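Local coordinates for protein CDP-glucose-4,6-dehydratase (Yersinia pseudotuberculosis, PDB 1RKX) that binds NAD and catalyses the removal of water from CDP-D-glucose to give CDP-4-dehydro-6-deoxy-D-glucose, at residues E102-S105 with T106-G110; D155-S158 with N159-C163; E165-T168 with S169-N173; A203-I207 with V208-L212; P231-V235 with L236-S240. All blocks are in the same frame, centred on the assembly; numbering follows the deposited sequence.

Interaction 1 of 5, residues E102-S105 with T106-G110. With NAD (nicotinamide-adenine-dinucleotide), chain G.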
# COMPACT_ATOMS: atom_id res chain seq x y z
N GLU C 102 -13.66 -25.19 16.57
CA GLU C 102 -12.73 -25.40 17.68
C GLU C 102 -11.46 -24.57 17.48
O GLU C 102 -10.86 -24.09 18.45
CB GLU C 102 -12.36 -26.88 17.80
CG GLU C 102 -13.52 -27.81 18.15
CD GLU C 102 -14.64 -27.78 17.12
OE1 GLU C 102 -14.36 -27.87 15.90
OE2 GLU C 102 -15.82 -27.68 17.53
N THR C 103 -11.04 -24.41 16.23
CA THR C 103 -9.83 -23.64 15.93
C THR C 103 -10.04 -22.19 16.32
O THR C 103 -9.19 -21.58 16.98
CB THR C 103 -9.47 -23.71 14.43
OG1 THR C 103 -9.15 -25.06 14.08
CG2 THR C 103 -8.27 -22.82 14.14
N TYR C 104 -11.17 -21.63 15.91
CA TYR C 104 -11.48 -20.25 16.23
C TYR C 104 -11.71 -20.05 17.72
O TYR C 104 -11.23 -19.07 18.30
CB TYR C 104 -12.70 -19.76 15.45
CG TYR C 104 -12.38 -19.32 14.03
CD1 TYR C 104 -12.78 -20.08 12.93
CD2 TYR C 104 -11.68 -18.14 13.79
CE1 TYR C 104 -12.49 -19.68 11.63
CE2 TYR C 104 -11.37 -17.72 12.49
CZ TYR C 104 -11.78 -18.50 11.41
OH TYR C 104 -11.49 -18.09 10.13
N SER C 105 -12.44 -20.96 18.36
CA SER C 105 -12.70 -20.82 19.79
C SER C 105 -11.37 -20.86 20.56
O SER C 105 -11.13 -20.03 21.44
CB SER C 105 -13.63 -21.94 20.28
OG SER C 105 -13.06 -23.21 20.05
N THR C 106 -10.51 -21.81 20.20
CA THR C 106 -9.22 -21.94 20.88
C THR C 106 -8.26 -20.79 20.60
O THR C 106 -7.72 -20.18 21.52
CB THR C 106 -8.51 -23.26 20.50
OG1 THR C 106 -9.33 -24.38 20.86
CG2 THR C 106 -7.17 -23.37 21.22
N ASN C 107 -8.06 -20.47 19.32
CA ASN C 107 -7.11 -19.42 18.96
C ASN C 107 -7.58 -17.99 19.14
O ASN C 107 -6.79 -17.13 19.51
CB ASN C 107 -6.63 -19.65 17.53
CG ASN C 107 -5.94 -20.99 17.37
OD1 ASN C 107 -5.73 -21.70 18.35
ND2 ASN C 107 -5.58 -21.33 16.14
N VAL C 108 -8.86 -17.73 18.90
CA VAL C 108 -9.38 -16.38 19.07
C VAL C 108 -9.92 -16.16 20.48
O VAL C 108 -9.41 -15.32 21.21
CB VAL C 108 -10.47 -16.06 18.03
CG1 VAL C 108 -10.96 -14.63 18.21
CG2 VAL C 108 -9.90 -16.23 16.63
N MET C 109 -10.95 -16.91 20.89
CA MET C 109 -11.49 -16.70 22.23
C MET C 109 -10.48 -17.04 23.32
O MET C 109 -10.47 -16.40 24.38
CB MET C 109 -12.78 -17.49 22.43
CG MET C 109 -13.95 -17.00 21.55
SD MET C 109 -14.23 -15.19 21.59
CE MET C 109 -14.64 -14.94 23.31
N GLY C 110 -9.63 -18.04 23.07
CA GLY C 110 -8.61 -18.41 24.04
C GLY C 110 -7.73 -17.21 24.32
O GLY C 110 -7.39 -16.92 25.48
PA NAD G . 2.10 -28.11 19.93
O1A NAD G . 0.89 -28.79 19.42
O2A NAD G . 3.28 -28.97 20.25
O5B NAD G . 1.76 -27.25 21.25
C5B NAD G . 0.44 -26.67 21.37
C4B NAD G . 0.09 -26.42 22.84
O4B NAD G . -1.24 -25.87 22.76
C3B NAD G . -0.03 -27.70 23.65
O3B NAD G . 0.72 -27.51 24.87
C2B NAD G . -1.53 -27.83 23.85
O2B NAD G . -1.89 -28.58 25.05
C1B NAD G . -1.96 -26.38 23.85
N9A NAD G . -3.38 -26.22 23.60
C8A NAD G . -4.06 -26.43 22.43
N7A NAD G . -5.37 -26.20 22.52
C5A NAD G . -5.55 -25.84 23.84
C6A NAD G . -6.70 -25.48 24.57
N6A NAD G . -7.93 -25.43 24.09
N1A NAD G . -6.55 -25.17 25.89
C2A NAD G . -5.28 -25.22 26.41
N3A NAD G . -4.14 -25.53 25.84
C4A NAD G . -4.33 -25.84 24.53
O3 NAD G . 2.51 -27.00 18.92
PN NAD G . 3.76 -25.95 18.92
O1N NAD G . 4.53 -26.30 17.72
O2N NAD G . 4.52 -26.13 20.18
O5D NAD G . 3.05 -24.55 18.72
C5D NAD G . 3.20 -23.59 19.77
C4D NAD G . 2.53 -22.29 19.38
O4D NAD G . 3.31 -21.79 18.24
C3D NAD G . 1.09 -22.32 18.86
O3D NAD G . 0.46 -21.07 19.19
C2D NAD G . 1.28 -22.47 17.36
O2D NAD G . 0.11 -22.04 16.66
C1D NAD G . 2.46 -21.55 17.14
N1N NAD G . 3.14 -21.82 15.88
C2N NAD G . 4.00 -22.93 15.71
C3N NAD G . 4.75 -23.13 14.43
C7N NAD G . 5.67 -24.28 14.35
O7N NAD G . 6.30 -24.41 13.29
N7N NAD G . 5.84 -25.16 15.36
C4N NAD G . 4.46 -22.20 13.27
C5N NAD G . 3.51 -21.10 13.62
C6N NAD G . 2.93 -20.93 14.78

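Interaction 2 of 5, residues D155-S158 with N159-C163. With NAD (nicotinamide-adenine-dinucleotide), chain G.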
# COMPACT_ATOMS: atom_id res chain seq x y z
N ASP C 155 -6.88 -20.53 5.31
CA ASP C 155 -7.48 -21.60 6.09
C ASP C 155 -7.87 -21.09 7.48
O ASP C 155 -7.37 -20.06 7.92
CB ASP C 155 -6.49 -22.75 6.25
CG ASP C 155 -5.22 -22.30 6.94
OD1 ASP C 155 -4.38 -21.67 6.27
OD2 ASP C 155 -5.09 -22.54 8.16
N PRO C 156 -8.76 -21.81 8.18
CA PRO C 156 -9.21 -21.42 9.52
C PRO C 156 -8.08 -21.19 10.52
O PRO C 156 -8.15 -20.26 11.34
CB PRO C 156 -10.13 -22.57 9.92
CG PRO C 156 -10.74 -22.96 8.59
CD PRO C 156 -9.53 -22.97 7.68
N TYR C 157 -7.04 -22.03 10.47
CA TYR C 157 -5.92 -21.87 11.39
C TYR C 157 -5.21 -20.54 11.15
O TYR C 157 -5.08 -19.71 12.06
CB TYR C 157 -4.91 -23.01 11.23
CG TYR C 157 -3.53 -22.65 11.75
CD1 TYR C 157 -3.27 -22.59 13.12
CD2 TYR C 157 -2.51 -22.29 10.87
CE1 TYR C 157 -2.02 -22.19 13.60
CE2 TYR C 157 -1.26 -21.88 11.34
CZ TYR C 157 -1.02 -21.83 12.70
OH TYR C 157 0.21 -21.42 13.15
N SER C 158 -4.75 -20.34 9.91
CA SER C 158 -4.05 -19.11 9.55
C SER C 158 -4.93 -17.90 9.87
O SER C 158 -4.47 -16.93 10.48
CB SER C 158 -3.70 -19.11 8.05
OG SER C 158 -2.84 -20.18 7.73
N ASN C 159 -6.19 -17.98 9.47
CA ASN C 159 -7.12 -16.88 9.70
C ASN C 159 -7.37 -16.61 11.18
O ASN C 159 -7.49 -15.45 11.60
CB ASN C 159 -8.44 -17.16 8.97
CG ASN C 159 -9.32 -15.93 8.88
OD1 ASN C 159 -10.20 -15.72 9.72
ND2 ASN C 159 -9.07 -15.09 7.88
N SER C 160 -7.44 -17.67 11.99
CA SER C 160 -7.66 -17.50 13.42
C SER C 160 -6.48 -16.77 14.04
O SER C 160 -6.64 -16.03 15.01
CB SER C 160 -7.87 -18.85 14.12
OG SER C 160 -6.67 -19.59 14.25
N LYS C 161 -5.29 -16.96 13.46
CA LYS C 161 -4.09 -16.30 13.97
C LYS C 161 -4.12 -14.83 13.57
O LYS C 161 -3.67 -13.95 14.32
CB LYS C 161 -2.82 -17.00 13.45
CG LYS C 161 -2.58 -18.37 14.09
CD LYS C 161 -2.25 -18.24 15.59
CE LYS C 161 -1.81 -19.56 16.20
NZ LYS C 161 -1.27 -19.36 17.58
N GLY C 162 -4.67 -14.56 12.39
CA GLY C 162 -4.81 -13.18 11.94
C GLY C 162 -5.79 -12.50 12.90
O GLY C 162 -5.60 -11.35 13.30
N CYS C 163 -6.84 -13.22 13.29
CA CYS C 163 -7.82 -12.68 14.23
C CYS C 163 -7.17 -12.45 15.60
O CYS C 163 -7.45 -11.45 16.26
CB CYS C 163 -9.01 -13.63 14.39
SG CYS C 163 -10.20 -13.57 13.01
PA NAD G . 2.10 -28.11 19.93
O1A NAD G . 0.89 -28.79 19.42
O2A NAD G . 3.28 -28.97 20.25
O5B NAD G . 1.76 -27.25 21.25
C5B NAD G . 0.44 -26.67 21.37
C4B NAD G . 0.09 -26.42 22.84
O4B NAD G . -1.24 -25.87 22.76
C3B NAD G . -0.03 -27.70 23.65
O3B NAD G . 0.72 -27.51 24.87
C2B NAD G . -1.53 -27.83 23.85
O2B NAD G . -1.89 -28.58 25.05
C1B NAD G . -1.96 -26.38 23.85
N9A NAD G . -3.38 -26.22 23.60
C8A NAD G . -4.06 -26.43 22.43
N7A NAD G . -5.37 -26.20 22.52
C5A NAD G . -5.55 -25.84 23.84
C6A NAD G . -6.70 -25.48 24.57
N6A NAD G . -7.93 -25.43 24.09
N1A NAD G . -6.55 -25.17 25.89
C2A NAD G . -5.28 -25.22 26.41
N3A NAD G . -4.14 -25.53 25.84
C4A NAD G . -4.33 -25.84 24.53
O3 NAD G . 2.51 -27.00 18.92
PN NAD G . 3.76 -25.95 18.92
O1N NAD G . 4.53 -26.30 17.72
O2N NAD G . 4.52 -26.13 20.18
O5D NAD G . 3.05 -24.55 18.72
C5D NAD G . 3.20 -23.59 19.77
C4D NAD G . 2.53 -22.29 19.38
O4D NAD G . 3.31 -21.79 18.24
C3D NAD G . 1.09 -22.32 18.86
O3D NAD G . 0.46 -21.07 19.19
C2D NAD G . 1.28 -22.47 17.36
O2D NAD G . 0.11 -22.04 16.66
C1D NAD G . 2.46 -21.55 17.14
N1N NAD G . 3.14 -21.82 15.88
C2N NAD G . 4.00 -22.93 15.71
C3N NAD G . 4.75 -23.13 14.43
C7N NAD G . 5.67 -24.28 14.35
O7N NAD G . 6.30 -24.41 13.29
N7N NAD G . 5.84 -25.16 15.36
C4N NAD G . 4.46 -22.20 13.27
C5N NAD G . 3.51 -21.10 13.62
C6N NAD G . 2.93 -20.93 14.78

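Interaction 3 of 5, residues E165-T168 with S169-N173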
# COMPACT_ATOMS: atom_id res chain seq x y z
N GLU C 165 -4.22 -11.64 16.20
CA GLU C 165 -3.42 -10.42 16.09
C GLU C 165 -4.34 -9.22 16.29
O GLU C 165 -4.02 -8.30 17.04
CB GLU C 165 -2.74 -10.34 14.72
CG GLU C 165 -1.47 -11.18 14.57
CD GLU C 165 -0.27 -10.61 15.33
OE1 GLU C 165 -0.32 -9.43 15.75
OE2 GLU C 165 0.73 -11.33 15.50
N LEU C 166 -5.48 -9.21 15.60
CA LEU C 166 -6.43 -8.11 15.75
C LEU C 166 -6.87 -7.98 17.21
O LEU C 166 -6.87 -6.88 17.76
CB LEU C 166 -7.66 -8.33 14.85
CG LEU C 166 -7.64 -7.59 13.51
CD1 LEU C 166 -6.49 -8.10 12.63
CD2 LEU C 166 -8.98 -7.79 12.80
N VAL C 167 -7.24 -9.10 17.83
CA VAL C 167 -7.68 -9.10 19.23
C VAL C 167 -6.63 -8.47 20.14
O VAL C 167 -6.95 -7.63 20.98
CB VAL C 167 -7.95 -10.55 19.73
CG1 VAL C 167 -8.08 -10.57 21.27
CG2 VAL C 167 -9.24 -11.09 19.10
N THR C 168 -5.38 -8.88 19.98
CA THR C 168 -4.30 -8.35 20.81
C THR C 168 -4.15 -6.86 20.59
O THR C 168 -3.96 -6.10 21.54
CB THR C 168 -2.96 -9.05 20.52
OG1 THR C 168 -3.12 -10.47 20.65
CG2 THR C 168 -1.90 -8.59 21.52
N SER C 169 -4.25 -6.43 19.33
CA SER C 169 -4.13 -5.01 19.01
C SER C 169 -5.22 -4.18 19.70
O SER C 169 -4.95 -3.11 20.26
CB SER C 169 -4.23 -4.81 17.49
OG SER C 169 -4.19 -3.44 17.16
N SER C 170 -6.46 -4.67 19.66
CA SER C 170 -7.56 -3.95 20.29
C SER C 170 -7.45 -3.94 21.81
O SER C 170 -7.69 -2.91 22.43
CB SER C 170 -8.91 -4.54 19.89
OG SER C 170 -9.97 -3.84 20.55
N TYR C 171 -7.10 -5.08 22.40
CA TYR C 171 -6.97 -5.14 23.85
C TYR C 171 -5.89 -4.17 24.31
O TYR C 171 -6.06 -3.48 25.32
CB TYR C 171 -6.64 -6.56 24.32
CG TYR C 171 -7.82 -7.27 24.93
CD1 TYR C 171 -8.83 -7.81 24.12
CD2 TYR C 171 -7.98 -7.36 26.31
CE1 TYR C 171 -9.96 -8.42 24.68
CE2 TYR C 171 -9.10 -7.96 26.88
CZ TYR C 171 -10.08 -8.49 26.06
OH TYR C 171 -11.19 -9.08 26.63
N ARG C 172 -4.78 -4.11 23.57
CA ARG C 172 -3.69 -3.21 23.92
C ARG C 172 -4.15 -1.76 23.83
O ARG C 172 -3.96 -0.97 24.76
CB ARG C 172 -2.50 -3.43 22.98
CG ARG C 172 -1.32 -2.48 23.23
CD ARG C 172 -0.10 -2.90 22.41
NE ARG C 172 -0.41 -2.97 20.99
CZ ARG C 172 0.00 -3.93 20.17
NH1 ARG C 172 0.76 -4.93 20.62
NH2 ARG C 172 -0.35 -3.91 18.89
N ASN C 173 -4.77 -1.40 22.71
CA ASN C 173 -5.25 -0.04 22.50
C ASN C 173 -6.31 0.38 23.50
O ASN C 173 -6.32 1.53 23.96
CB ASN C 173 -5.82 0.10 21.09
CG ASN C 173 -4.74 0.21 20.03
OD1 ASN C 173 -5.01 0.05 18.84
ND2 ASN C 173 -3.52 0.49 20.46

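Interaction 4 of 5, residues A203-I207 with V208-L212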
# COMPACT_ATOMS: atom_id res chain seq x y z
N ALA C 203 4.95 -34.15 16.22
CA ALA C 203 3.75 -33.84 15.46
C ALA C 203 3.75 -34.75 14.23
O ALA C 203 4.82 -35.13 13.74
CB ALA C 203 3.77 -32.38 15.02
N LEU C 204 2.57 -35.10 13.75
CA LEU C 204 2.45 -35.97 12.59
C LEU C 204 2.56 -35.19 11.29
O LEU C 204 2.27 -34.00 11.23
CB LEU C 204 1.12 -36.71 12.63
CG LEU C 204 0.90 -37.65 13.82
CD1 LEU C 204 -0.51 -38.22 13.76
CD2 LEU C 204 1.93 -38.78 13.78
N ASP C 205 2.99 -35.89 10.24
CA ASP C 205 3.13 -35.31 8.92
C ASP C 205 3.93 -34.01 8.86
O ASP C 205 3.47 -33.00 8.32
CB ASP C 205 1.75 -35.10 8.31
CG ASP C 205 0.96 -36.40 8.19
OD1 ASP C 205 1.45 -37.33 7.51
OD2 ASP C 205 -0.14 -36.49 8.78
N ARG C 206 5.12 -34.05 9.44
CA ARG C 206 6.04 -32.92 9.43
C ARG C 206 7.33 -33.56 8.95
O ARG C 206 7.76 -34.59 9.49
CB ARG C 206 6.20 -32.32 10.83
CG ARG C 206 4.98 -31.51 11.25
CD ARG C 206 5.23 -30.71 12.52
NE ARG C 206 4.08 -29.87 12.86
CZ ARG C 206 4.01 -29.11 13.95
NH1 ARG C 206 5.01 -29.08 14.82
NH2 ARG C 206 2.92 -28.38 14.18
N ILE C 207 7.94 -32.98 7.92
CA ILE C 207 9.13 -33.55 7.32
C ILE C 207 10.28 -33.95 8.24
O ILE C 207 10.76 -35.08 8.14
CB ILE C 207 9.69 -32.64 6.20
CG1 ILE C 207 10.21 -31.34 6.78
CG2 ILE C 207 8.60 -32.35 5.18
CD1 ILE C 207 11.07 -30.59 5.80
N VAL C 208 10.73 -33.06 9.11
CA VAL C 208 11.84 -33.44 9.98
C VAL C 208 11.45 -34.62 10.88
O VAL C 208 12.18 -35.60 10.96
CB VAL C 208 12.32 -32.26 10.83
CG1 VAL C 208 13.41 -32.72 11.80
CG2 VAL C 208 12.87 -31.18 9.93
N PRO C 209 10.29 -34.54 11.56
CA PRO C 209 9.90 -35.66 12.41
C PRO C 209 9.74 -36.95 11.61
O PRO C 209 10.15 -38.03 12.05
CB PRO C 209 8.58 -35.19 13.01
CG PRO C 209 8.81 -33.72 13.15
CD PRO C 209 9.44 -33.36 11.82
N ASP C 210 9.13 -36.85 10.43
CA ASP C 210 8.94 -38.03 9.59
C ASP C 210 10.27 -38.60 9.11
O ASP C 210 10.39 -39.81 8.92
CB ASP C 210 8.06 -37.70 8.38
CG ASP C 210 6.62 -37.48 8.76
OD1 ASP C 210 6.21 -37.96 9.84
OD2 ASP C 210 5.88 -36.85 7.97
N ILE C 211 11.25 -37.73 8.89
CA ILE C 211 12.56 -38.20 8.45
C ILE C 211 13.16 -39.04 9.57
O ILE C 211 13.73 -40.10 9.33
CB ILE C 211 13.51 -37.03 8.14
CG1 ILE C 211 13.04 -36.28 6.89
CG2 ILE C 211 14.92 -37.57 7.92
CD1 ILE C 211 13.83 -35.03 6.59
N LEU C 212 13.03 -38.56 10.80
CA LEU C 212 13.56 -39.25 11.96
C LEU C 212 12.84 -40.58 12.18
O LEU C 212 13.46 -41.57 12.60
CB LEU C 212 13.46 -38.35 13.20
CG LEU C 212 14.34 -37.09 13.13
CD1 LEU C 212 13.98 -36.12 14.26
CD2 LEU C 212 15.80 -37.50 13.22

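Interaction 5 of 5, residues P231-V235 with L236-S240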
# COMPACT_ATOMS: atom_id res chain seq x y z
N PRO C 231 11.53 -21.54 5.30
CA PRO C 231 12.56 -20.93 6.15
C PRO C 231 12.67 -21.66 7.49
O PRO C 231 12.26 -21.15 8.53
CB PRO C 231 12.10 -19.49 6.29
CG PRO C 231 10.61 -19.60 6.18
CD PRO C 231 10.41 -20.60 5.08
N TRP C 232 13.23 -22.87 7.45
CA TRP C 232 13.39 -23.68 8.65
C TRP C 232 14.31 -23.01 9.67
O TRP C 232 15.29 -22.35 9.32
CB TRP C 232 13.96 -25.05 8.29
CG TRP C 232 13.14 -25.82 7.31
CD1 TRP C 232 13.46 -26.09 6.01
CD2 TRP C 232 11.85 -26.39 7.53
NE1 TRP C 232 12.45 -26.80 5.41
CE2 TRP C 232 11.45 -27.00 6.33
CE3 TRP C 232 11.00 -26.45 8.64
CZ2 TRP C 232 10.22 -27.67 6.20
CZ3 TRP C 232 9.77 -27.12 8.52
CH2 TRP C 232 9.40 -27.71 7.30
N GLN C 233 14.00 -23.20 10.95
CA GLN C 233 14.81 -22.64 12.03
C GLN C 233 14.68 -23.51 13.27
O GLN C 233 13.61 -24.06 13.55
CB GLN C 233 14.37 -21.21 12.35
CG GLN C 233 12.90 -21.08 12.71
CD GLN C 233 12.48 -19.64 12.95
OE1 GLN C 233 11.29 -19.31 12.93
NE2 GLN C 233 13.46 -18.77 13.18
N HIS C 234 15.78 -23.65 14.00
CA HIS C 234 15.75 -24.45 15.22
C HIS C 234 14.82 -23.74 16.19
O HIS C 234 14.78 -22.51 16.24
CB HIS C 234 17.16 -24.56 15.80
CG HIS C 234 17.28 -25.55 16.92
ND1 HIS C 234 16.85 -25.29 18.20
CD2 HIS C 234 17.76 -26.82 16.94
CE1 HIS C 234 17.06 -26.34 18.96
NE2 HIS C 234 17.61 -27.29 18.22
N VAL C 235 14.06 -24.53 16.94
CA VAL C 235 13.10 -24.00 17.89
C VAL C 235 13.68 -22.95 18.85
O VAL C 235 12.99 -22.02 19.26
CB VAL C 235 12.43 -25.15 18.70
CG1 VAL C 235 13.48 -25.94 19.46
CG2 VAL C 235 11.38 -24.58 19.64
N LEU C 236 14.95 -23.09 19.21
CA LEU C 236 15.55 -22.12 20.12
C LEU C 236 15.77 -20.73 19.50
O LEU C 236 15.90 -19.75 20.23
CB LEU C 236 16.88 -22.67 20.66
CG LEU C 236 16.77 -23.97 21.46
CD1 LEU C 236 18.16 -24.41 21.91
CD2 LEU C 236 15.85 -23.77 22.67
N GLU C 237 15.80 -20.65 18.18
CA GLU C 237 16.00 -19.36 17.51
C GLU C 237 14.86 -18.38 17.80
O GLU C 237 15.09 -17.30 18.34
CB GLU C 237 16.17 -19.58 16.00
CG GLU C 237 17.34 -20.52 15.65
CD GLU C 237 18.68 -19.81 15.46
OE1 GLU C 237 19.01 -18.90 16.25
OE2 GLU C 237 19.41 -20.18 14.52
N PRO C 238 13.61 -18.73 17.43
CA PRO C 238 12.55 -17.76 17.74
C PRO C 238 12.37 -17.59 19.25
O PRO C 238 12.08 -16.49 19.72
CB PRO C 238 11.32 -18.36 17.06
CG PRO C 238 11.61 -19.84 17.04
CD PRO C 238 13.08 -19.86 16.65
N LEU C 239 12.54 -18.67 20.00
CA LEU C 239 12.38 -18.60 21.45
C LEU C 239 13.36 -17.59 22.05
O LEU C 239 13.02 -16.86 22.98
CB LEU C 239 12.57 -19.98 22.09
CG LEU C 239 11.29 -20.80 22.27
CD1 LEU C 239 10.53 -20.90 20.96
CD2 LEU C 239 11.63 -22.18 22.81
N SER C 240 14.58 -17.53 21.52
CA SER C 240 15.55 -16.58 22.04
C SER C 240 15.00 -15.18 21.79
O SER C 240 15.18 -14.28 22.62
CB SER C 240 16.92 -16.75 21.36
OG SER C 240 16.89 -16.46 19.97
O HOH W 1 18.36 -22.61 13.10

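Interaction 1 of 5, residues E102-S105 with T106-G110
Thr106 folds back on the turn before it, and its backbone N and its OG1 both bond to Glu102 O, OG1 at 2.9 Å. The two donors reach that carbonyl oxygen from opposite faces of its plane. With OG1 beside its own backbone N (chi1 -60°), the branch CG2 is left to face the cofactor, 3.6 Å from NAD N7A of the adenine. A beta-branched residue with one polar and one methyl arm suits this double task. The buried side is closely packed. There Tyr104 and Val108 run side by side, with Val108 CG2 at the ring edge, 3.9 Å from Tyr104 CD2. Asn107 sets ND2 3.7 Å from Thr103 CG2 and spends its amide on Gln90 and Ser160, while Tyr104 OH bonds to Asn159. The helix then widens into a pi-type turn, in which Gly110 N meets Ser105 O at 3.0 Å, and Met109 packs on Met109 of the second subunit. By contrast, Glu102 is partly exposed and its carboxylate leads away from the turn. Polar groups facing inward thus find partners within the protein, and because Glu102 O holds OG1, the methyl CG2 is left to meet the adenine by van der Waals contact.

Interaction 2 of 5, residues D155-S158 with N159-C163
Tyr157 and Lys161, one helical turn apart, send their long side chains out toward the nicotinamide riboside of NAD, and the two cross obliquely on the way. Tyr157 CG stands away from its backbone N (chi1 159°), which brings the far end of the ring to Lys161 and NAD, with Tyr157 CE1 3.7 Å from Lys161 CE. The ribose hydroxyl O2D of NAD lies at the ring edge, near its plane. Beyond the ring, Tyr157 OH approaches NAD C6N at 3.2 Å and is hydrogen-bonded to Ser132. Lys161 bends once, at chi2 (-67°), and then runs straight. Its NZ donates to NAD O3D at 2.9 Å and more weakly to O2D, while Thr131 O takes another bond from it. A long chain with a multiple donor at its end suits this task.

Behind the pair, Asp155 caps the helix. Its OD1 receives Ser158 OG on the syn side at 2.6 Å, and its OD2 receives Ser158 N from above the carboxylate plane at 2.8 Å, so both oxygens are engaged by one serine. Tyr157 O is gripped twice, by Lys161 N and by Ser160 OG, the latter at 2.7 Å. Cap and hydroxyl together fix the first turn from which the tyrosine springs. Tyrosine and lysine separated by three residues, with a serine near the phenol, match the Tyr-x-x-x-Lys signature of the short-chain dehydrogenase/reductase active site on its Rossmann fold.

Interaction 3 of 5, residues E165-T168 with S169-N173
The ring of Tyr171 meets Val167 along one side: Val167 O lies at its edge, 3.7 Å from Tyr171 CD1, and Val167 CG1 is 4.0 Å from that same CD1. Valine and tyrosine point the same way, side by side, toward Val112 and Leu115 of helix 100-121. The Tyr171 ring also makes an edge-to-face pair with Phe175, and its hydroxyl reaches Glu116. Flat and largely apolar, yet polar at its far end, tyrosine suits an interface between two helices. The other flat groups lie on another side of the helix. Arg172 leaves CB 3.4 Å from Thr168 O, and its chain then bends at chi3 (56°) to bring the guanidinium toward strand 187-192, where NH1 bonds to Val188 O. Small Ser169 rests its CB 3.4 Å from Leu166 O. Along the backbone, Tyr171 N meets Val167 O at 2.9 Å in a regular alpha-helical bond. Ser170 OG donates outward to Tyr154 O of the second subunit. Glu165 is tied to Arg192 by a salt bridge and to Thr131 and Thr190 by hydrogen bonds; its OE1 stays 6.4 Å from Arg172 NH2. The salt bridge, with the hydrogen bonds from two threonines, would probably favour a charged Glu165.

Interaction 4 of 5, residues A203-I207 with V208-L212
Arg206 O accepts Asp210 N at 2.8 Å, almost along the C=O axis, and so closes the first turn of helix 207-216. The ring of Pro209 packs against the same residue: Pro209 CD lies 3.5 Å from Arg206 CB and 3.1 Å from Arg206 O. Proline suits this place because the opening turn of a helix does not need its missing N-H. Pro209 CB also touches the loop, 3.8 Å from Ala203 O. On another flank Asp210 turns its carboxylate back toward the start of the helix, OD2 coming 3.3 Å from Asp205 CA.

Further out, Arg206, which occupies the N-cap position, sends its side chain, extended from CG to NE, away from the helix to within about 4 Å of the bound NAD at the nearest atoms. Ala203 CB sits over one face of its guanidinium, 3.1 Å above the plane and offset toward the rim, and Asp201 holds it in a salt bridge. Val208 and Ile211 pack on Met279 of helix 272-283. Asp205 OD1 and Asp210 OD2 are like charges only 4.5 Å apart, but each aspartate has its own arginine, Arg94 and Arg213 respectively. The resulting compensation, probably aided by the positive end of the helix dipole near Asp210, would let two carboxylates stand close together beside Arg206, an NAD-site residue.

Interaction 5 of 5, residues P231-V235 with L236-S240
From His234 to Glu237 the chain leaves strand 229-234 and turns straight into helix 236-251, Glu237 N bonding to His234 O at 2.9 Å from above the carbonyl plane. The His234 side chain caps this turn: Leu236 N donates to His234 ND1 at 3.1 Å, almost straight (172°) and near the ring plane. With CG anti to its backbone N (chi1 -170°), the imidazole runs alongside Leu236, whose CG lies 3.5 Å from His234 CE1. Histidine suits a place where one ring nitrogen must accept and the other, NE2, is bonded to Glu349. Pro238 lays its CD 3.2 Å from His234 O; proline is tolerated here because the first turn of a helix does not use its missing N-H. Val235 meets Leu239 through the methyl groups CG2 and CD2, 4.0 Å apart. A water links His234 N to Glu237 OE2, while the Glu237 carboxylate also takes bonds from Tyr353 and from Arg319 N and Trp320 N. Around the turn, Val235 packs on Phe20 and Trp24 of helix 20-31 and on Val196 of strand 196-197, while His234 touches Thr325 and Ile329 of helix 322-338.

Followed from the N terminus, the five contacts come strictly in series; each is a local turn of contiguous chain, so none closes a long loop and none nests within or crosses another. Interaction 1 on helix 100-121 lies against interactions 2 and 3, which occupy successive parts of helix 156-175. These two helices pack together, and all three contacts reach the second subunit; interactions 1 and 2 also touch NAD. Interactions 4 and 5 belong to later parts of the chain. Interaction 4 opens helix 207-216 and interaction 5 joins strand 229-234 to helix 236-251; they meet through Ile207 and Trp232. Interactions 3 and 4, their centres about 34 Å apart, lie on opposite sides of the chain's centre.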